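Local structure of ATP-dependent 6-phosphofructokinase isozyme 2 (Escherichia coli, 3UMO) at residues G39-G53 against A254-L266. The protein catalyses the ATP-dependent phosphorylation of fructose 6-phosphate to fructose 1,6-bisphosphate, the first committing step of glycolysis, and is also inhibited by MgATP at an allosteric site. Numbering follows the deposited sequence.
Sequences GGGINVARAIAHLGG and AGDSMVGAMTLKL. With ATP (adenosine-5'-triphosphate), chain E.
V44 and G260 meet where helices 40-50 and 254-266 come closest, their axes 7.8 Å apart and crossing at -61°. With no side chain at G260, V44 CG1 lies over the backbone, 3.8 Å from G260 CA; a CB there would press on A47 CB and V44 O. V44 holds CG1 anti to its own N (chi1 170°), which turns the other methyl, CG2, toward V259 CG1 at 3.8 Å. One turn on, I48 lays CG1 against G260 O and crosses T263 at about a right angle, while its CG2 faces L264 CD2. L264 forks at the far end: CD1 rests on L51 CB, 3.9 Å away, and CD2 on G53 CA. L51 CD1 touches A261 CB (3.7 Å). T263 OG1 is turned back to V259 O, which it meets from the face opposite T263 N, leaving its methyl CG2 for I48.

The pair belongs to the buried interior of the ribokinase-type alpha/beta fold: both helices lie against the same face of the parallel sheet, V44 and L264 touching strand 4-7, V259 and T263 strand 133-137. The N-terminal turns of both helices border the ATP and substrate sites. G255 N donates to O2G of the ATP gamma-phosphate (3.1 Å), and D256, probably an active-site residue as in related kinases, points its carboxylate at the substrate-binding turn G39-N43. D256 OD1 lies 3.3 Å from N43 CB, with the N43 amide and the carboxylate planes 32° apart; a water donates to OD1 and links weakly to N43 ND2. R46 NH1 holds N43 OD1 in its guanidinium plane, nearly straight out from the carbonyl. With an alanine at D256 the water would probably lose the oxygen it donates to, and a gap open where the carboxylate meets G40 O.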
loop_
_atom_site.group_PDB
_atom_site.type_symbol
_atom_site.label_atom_id
_atom_site.label_comp_id
_atom_site.label_asym_id
_atom_site.label_seq_id
_atom_site.Cartn_x
_atom_site.Cartn_y
_atom_site.Cartn_z
ATOM N N GLY A 39 -10.180 -21.158 12.699
ATOM C CA GLY A 39 -11.243 -21.962 12.127
ATOM C C GLY A 39 -12.591 -21.528 12.653
ATOM O O GLY A 39 -12.710 -21.137 13.817
ATOM N N GLY A 40 -13.603 -21.604 11.791
ATOM C CA GLY A 40 -14.932 -21.115 12.108
ATOM C C GLY A 40 -15.537 -21.731 13.351
ATOM O O GLY A 40 -15.782 -21.030 14.336
ATOM N N GLY A 41 -15.777 -23.039 13.307
ATOM C CA GLY A 41 -16.375 -23.752 14.422
ATOM C C GLY A 41 -15.533 -23.663 15.678
ATOM O O GLY A 41 -16.063 -23.567 16.784
ATOM N N ILE A 42 -14.212 -23.685 15.517
ATOM C CA ILE A 42 -13.325 -23.556 16.666
ATOM C C ILE A 42 -13.524 -22.205 17.349
ATOM O O ILE A 42 -13.630 -22.129 18.574
ATOM C CB ILE A 42 -11.849 -23.776 16.272
ATOM C CG1 ILE A 42 -11.581 -25.274 16.109
ATOM C CG2 ILE A 42 -10.912 -23.194 17.331
ATOM C CD1 ILE A 42 -10.219 -25.599 15.529
ATOM N N ASN A 43 -13.598 -21.142 16.553
ATOM C CA ASN A 43 -13.795 -19.812 17.108
ATOM C C ASN A 43 -15.182 -19.615 17.709
ATOM O O ASN A 43 -15.330 -18.901 18.692
ATOM C CB ASN A 43 -13.459 -18.732 16.078
ATOM C CG ASN A 43 -11.969 -18.491 15.973
ATOM O OD1 ASN A 43 -11.252 -18.563 16.970
ATOM N ND2 ASN A 43 -11.494 -18.204 14.767
ATOM N N VAL A 44 -16.190 -20.258 17.126
ATOM C CA VAL A 44 -17.524 -20.250 17.711
ATOM C C VAL A 44 -17.469 -20.858 19.115
ATOM O O VAL A 44 -18.044 -20.312 20.064
ATOM C CB VAL A 44 -18.539 -21.008 16.825
ATOM C CG1 VAL A 44 -19.864 -21.210 17.562
ATOM C CG2 VAL A 44 -18.772 -20.243 15.538
ATOM N N ALA A 45 -16.746 -21.969 19.251
ATOM C CA ALA A 45 -16.603 -22.627 20.551
ATOM C C ALA A 45 -15.863 -21.740 21.559
ATOM O O ALA A 45 -16.214 -21.693 22.746
ATOM C CB ALA A 45 -15.900 -23.971 20.404
ATOM N N ARG A 46 -14.837 -21.037 21.091
ATOM C CA ARG A 46 -14.090 -20.128 21.959
ATOM C C ARG A 46 -14.958 -18.950 22.412
ATOM O O ARG A 46 -14.932 -18.560 23.585
ATOM C CB ARG A 46 -12.820 -19.638 21.266
ATOM C CG ARG A 46 -11.832 -20.757 20.946
ATOM C CD ARG A 46 -10.661 -20.246 20.117
ATOM N NE ARG A 46 -9.742 -19.430 20.904
ATOM C CZ ARG A 46 -9.211 -18.286 20.483
ATOM N NH1 ARG A 46 -9.509 -17.819 19.281
ATOM N NH2 ARG A 46 -8.379 -17.609 21.267
ATOM N N ALA A 47 -15.742 -18.402 21.488
ATOM C CA ALA A 47 -16.645 -17.293 21.816
ATOM C C ALA A 47 -17.671 -17.738 22.843
ATOM O O ALA A 47 -18.011 -16.997 23.773
ATOM C CB ALA A 47 -17.345 -16.773 20.558
ATOM N N ILE A 48 -18.163 -18.962 22.680
ATOM C CA ILE A 48 -19.150 -19.492 23.608
ATOM C C ILE A 48 -18.557 -19.592 25.012
ATOM O O ILE A 48 -19.211 -19.243 25.995
ATOM C CB ILE A 48 -19.710 -20.841 23.119
ATOM C CG1 ILE A 48 -20.734 -20.584 22.007
ATOM C CG2 ILE A 48 -20.331 -21.619 24.274
ATOM C CD1 ILE A 48 -21.189 -21.843 21.252
ATOM N N ALA A 49 -17.306 -20.034 25.100
ATOM C CA ALA A 49 -16.608 -20.074 26.380
ATOM C C ALA A 49 -16.512 -18.679 27.009
ATOM O O ALA A 49 -16.772 -18.514 28.205
ATOM C CB ALA A 49 -15.222 -20.685 26.215
ATOM N N HIS A 50 -16.146 -17.680 26.209
ATOM C CA HIS A 50 -16.060 -16.302 26.704
ATOM C C HIS A 50 -17.396 -15.827 27.257
ATOM O O HIS A 50 -17.443 -15.092 28.247
ATOM C CB HIS A 50 -15.616 -15.336 25.604
ATOM C CG HIS A 50 -14.198 -15.518 25.170
ATOM N ND1 HIS A 50 -13.421 -16.570 25.602
ATOM C CD2 HIS A 50 -13.414 -14.778 24.353
ATOM C CE1 HIS A 50 -12.218 -16.471 25.066
ATOM N NE2 HIS A 50 -12.188 -15.394 24.303
ATOM N N LEU A 51 -18.482 -16.245 26.615
ATOM C CA LEU A 51 -19.809 -15.795 27.025
ATOM C C LEU A 51 -20.386 -16.622 28.171
ATOM O O LEU A 51 -21.516 -16.400 28.600
ATOM C CB LEU A 51 -20.765 -15.757 25.833
ATOM C CG LEU A 51 -20.340 -14.824 24.695
ATOM C CD1 LEU A 51 -21.361 -14.873 23.565
ATOM C CD2 LEU A 51 -20.147 -13.398 25.194
ATOM N N GLY A 52 -19.603 -17.575 28.666
ATOM C CA GLY A 52 -19.981 -18.316 29.855
ATOM C C GLY A 52 -20.589 -19.680 29.606
ATOM O O GLY A 52 -20.975 -20.372 30.548
ATOM N N GLY A 53 -20.673 -20.074 28.340
ATOM C CA GLY A 53 -21.228 -21.366 27.986
ATOM C C GLY A 53 -20.132 -22.378 27.707
ATOM O O GLY A 53 -18.959 -22.126 27.980
ATOM N N ALA A 254 -15.703 -10.998 14.514
ATOM C CA ALA A 254 -17.076 -10.529 14.725
ATOM C C ALA A 254 -18.098 -11.610 14.365
ATOM O O ALA A 254 -19.050 -11.857 15.118
ATOM C CB ALA A 254 -17.339 -9.279 13.917
ATOM N N GLY A 255 -17.903 -12.235 13.207
ATOM C CA GLY A 255 -18.828 -13.245 12.720
ATOM C C GLY A 255 -18.960 -14.444 13.652
ATOM O O GLY A 255 -20.068 -14.875 13.999
ATOM N N ASP A 256 -17.827 -14.996 14.060
ATOM C CA ASP A 256 -17.848 -16.172 14.918
ATOM C C ASP A 256 -18.371 -15.841 16.313
ATOM O O ASP A 256 -19.025 -16.668 16.943
ATOM C CB ASP A 256 -16.460 -16.810 14.977
ATOM C CG ASP A 256 -15.995 -17.309 13.617
ATOM O OD1 ASP A 256 -14.771 -17.309 13.368
ATOM O OD2 ASP A 256 -16.852 -17.701 12.793
ATOM N N SER A 257 -18.090 -14.632 16.790
ATOM C CA SER A 257 -18.618 -14.195 18.076
ATOM C C SER A 257 -20.132 -14.102 18.004
ATOM O O SER A 257 -20.830 -14.555 18.915
ATOM C CB SER A 257 -18.036 -12.839 18.479
ATOM O OG SER A 257 -16.654 -12.962 18.787
ATOM N N MET A 258 -20.637 -13.508 16.927
ATOM C CA MET A 258 -22.082 -13.430 16.725
ATOM C C MET A 258 -22.726 -14.814 16.673
ATOM O O MET A 258 -23.767 -15.047 17.301
ATOM C CB MET A 258 -22.411 -12.655 15.443
ATOM C CG MET A 258 -23.851 -12.844 14.981
ATOM S SD MET A 258 -24.276 -11.755 13.608
ATOM C CE MET A 258 -24.978 -10.363 14.493
ATOM N N VAL A 259 -22.127 -15.731 15.917
ATOM C CA VAL A 259 -22.670 -17.088 15.829
ATOM C C VAL A 259 -22.683 -17.797 17.183
ATOM O O VAL A 259 -23.675 -18.449 17.537
ATOM C CB VAL A 259 -21.947 -17.934 14.760
ATOM C CG1 VAL A 259 -22.393 -19.387 14.833
ATOM C CG2 VAL A 259 -22.225 -17.357 13.381
ATOM N N GLY A 260 -21.598 -17.650 17.942
ATOM C CA GLY A 260 -21.520 -18.219 19.281
ATOM C C GLY A 260 -22.652 -17.729 20.167
ATOM O O GLY A 260 -23.314 -18.522 20.850
ATOM N N ALA A 261 -22.895 -16.423 20.131
ATOM C CA ALA A 261 -23.957 -15.817 20.933
ATOM C C ALA A 261 -25.340 -16.293 20.516
ATOM O O ALA A 261 -26.194 -16.584 21.364
ATOM C CB ALA A 261 -23.882 -14.302 20.850
ATOM N N MET A 262 -25.586 -16.337 19.211
ATOM C CA MET A 262 -26.899 -16.761 18.745
ATOM C C MET A 262 -27.146 -18.235 19.041
ATOM O O MET A 262 -28.270 -18.635 19.337
ATOM C CB MET A 262 -27.098 -16.436 17.261
ATOM C CG MET A 262 -27.126 -14.926 17.015
ATOM S SD MET A 262 -27.714 -14.457 15.382
ATOM C CE MET A 262 -26.578 -15.343 14.308
ATOM N N THR A 263 -26.083 -19.032 18.991
ATOM C CA THR A 263 -26.162 -20.453 19.309
ATOM C C THR A 263 -26.596 -20.660 20.757
ATOM O O THR A 263 -27.453 -21.496 21.048
ATOM C CB THR A 263 -24.804 -21.143 19.083
ATOM O OG1 THR A 263 -24.462 -21.083 17.692
ATOM C CG2 THR A 263 -24.858 -22.596 19.521
ATOM N N LEU A 264 -25.991 -19.904 21.666
ATOM C CA LEU A 264 -26.371 -19.971 23.074
ATOM C C LEU A 264 -27.830 -19.586 23.279
ATOM O O LEU A 264 -28.544 -20.228 24.048
ATOM C CB LEU A 264 -25.471 -19.068 23.916
ATOM C CG LEU A 264 -24.101 -19.657 24.238
ATOM C CD1 LEU A 264 -23.184 -18.579 24.812
ATOM C CD2 LEU A 264 -24.246 -20.819 25.215
ATOM N N LYS A 265 -28.272 -18.539 22.589
ATOM C CA LYS A 265 -29.674 -18.128 22.674
ATOM C C LYS A 265 -30.588 -19.198 22.104
ATOM O O LYS A 265 -31.683 -19.437 22.624
ATOM C CB LYS A 265 -29.910 -16.796 21.955
ATOM C CG LYS A 265 -29.451 -15.570 22.739
ATOM C CD LYS A 265 -30.072 -15.540 24.134
ATOM C CE LYS A 265 -29.754 -14.245 24.867
ATOM N NZ LYS A 265 -30.287 -14.259 26.261
ATOM N N LEU A 266 -30.139 -19.845 21.032
ATOM C CA LEU A 266 -30.930 -20.898 20.400
ATOM C C LEU A 266 -31.093 -22.071 21.368
ATOM O O LEU A 266 -32.174 -22.663 21.476
ATOM C CB LEU A 266 -30.269 -21.346 19.095
ATOM C CG LEU A 266 -31.160 -21.916 17.985
ATOM C CD1 LEU A 266 -31.250 -23.424 18.079
ATOM C CD2 LEU A 266 -32.553 -21.301 18.029
HETATM P PG ATP E . -16.437 -12.404 9.715
HETATM O O1G ATP E . -16.674 -13.850 9.452
HETATM O O2G ATP E . -15.653 -12.369 11.024
HETATM O O3G ATP E . -15.697 -11.715 8.622
HETATM P PB ATP E . -18.999 -11.716 9.018
HETATM O O1B ATP E . -18.630 -11.030 7.667
HETATM O O2B ATP E . -19.576 -13.139 8.863
HETATM O O3B ATP E . -17.781 -11.691 10.048
HETATM P PA ATP E . -20.325 -9.365 10.017
HETATM O O1A ATP E . -19.247 -8.564 9.348
HETATM O O2A ATP E . -21.739 -8.932 9.620
HETATM O O3A ATP E . -20.144 -10.881 9.737
HETATM O "O5'" ATP E . -20.099 -9.239 11.604
HETATM C "C5'" ATP E . -21.059 -9.741 12.470
HETATM C "C4'" ATP E . -21.557 -8.842 13.510
HETATM O "O4'" ATP E . -20.422 -8.192 14.122
HETATM C "C3'" ATP E . -22.340 -7.723 12.961
HETATM O "O3'" ATP E . -23.658 -8.072 12.761
HETATM C "C2'" ATP E . -22.163 -6.674 13.980
HETATM O "O2'" ATP E . -22.912 -6.961 15.090
HETATM C "C1'" ATP E . -20.735 -6.835 14.335
HETATM N N9 ATP E . -19.875 -5.984 13.516
HETATM C C8 ATP E . -19.183 -6.364 12.426
HETATM N N7 ATP E . -18.518 -5.278 11.961
HETATM C C5 ATP E . -18.791 -4.220 12.754
HETATM C C6 ATP E . -18.388 -2.881 12.757
HETATM N N6 ATP E . -17.454 -2.348 11.710
HETATM N N1 ATP E . -18.862 -2.071 13.719
HETATM C C2 ATP E . -19.702 -2.526 14.665
HETATM N N3 ATP E . -20.098 -3.802 14.686
HETATM C C4 ATP E . -19.660 -4.665 13.753
HETATM O O HOH W 1 -12.979 -18.220 11.636
#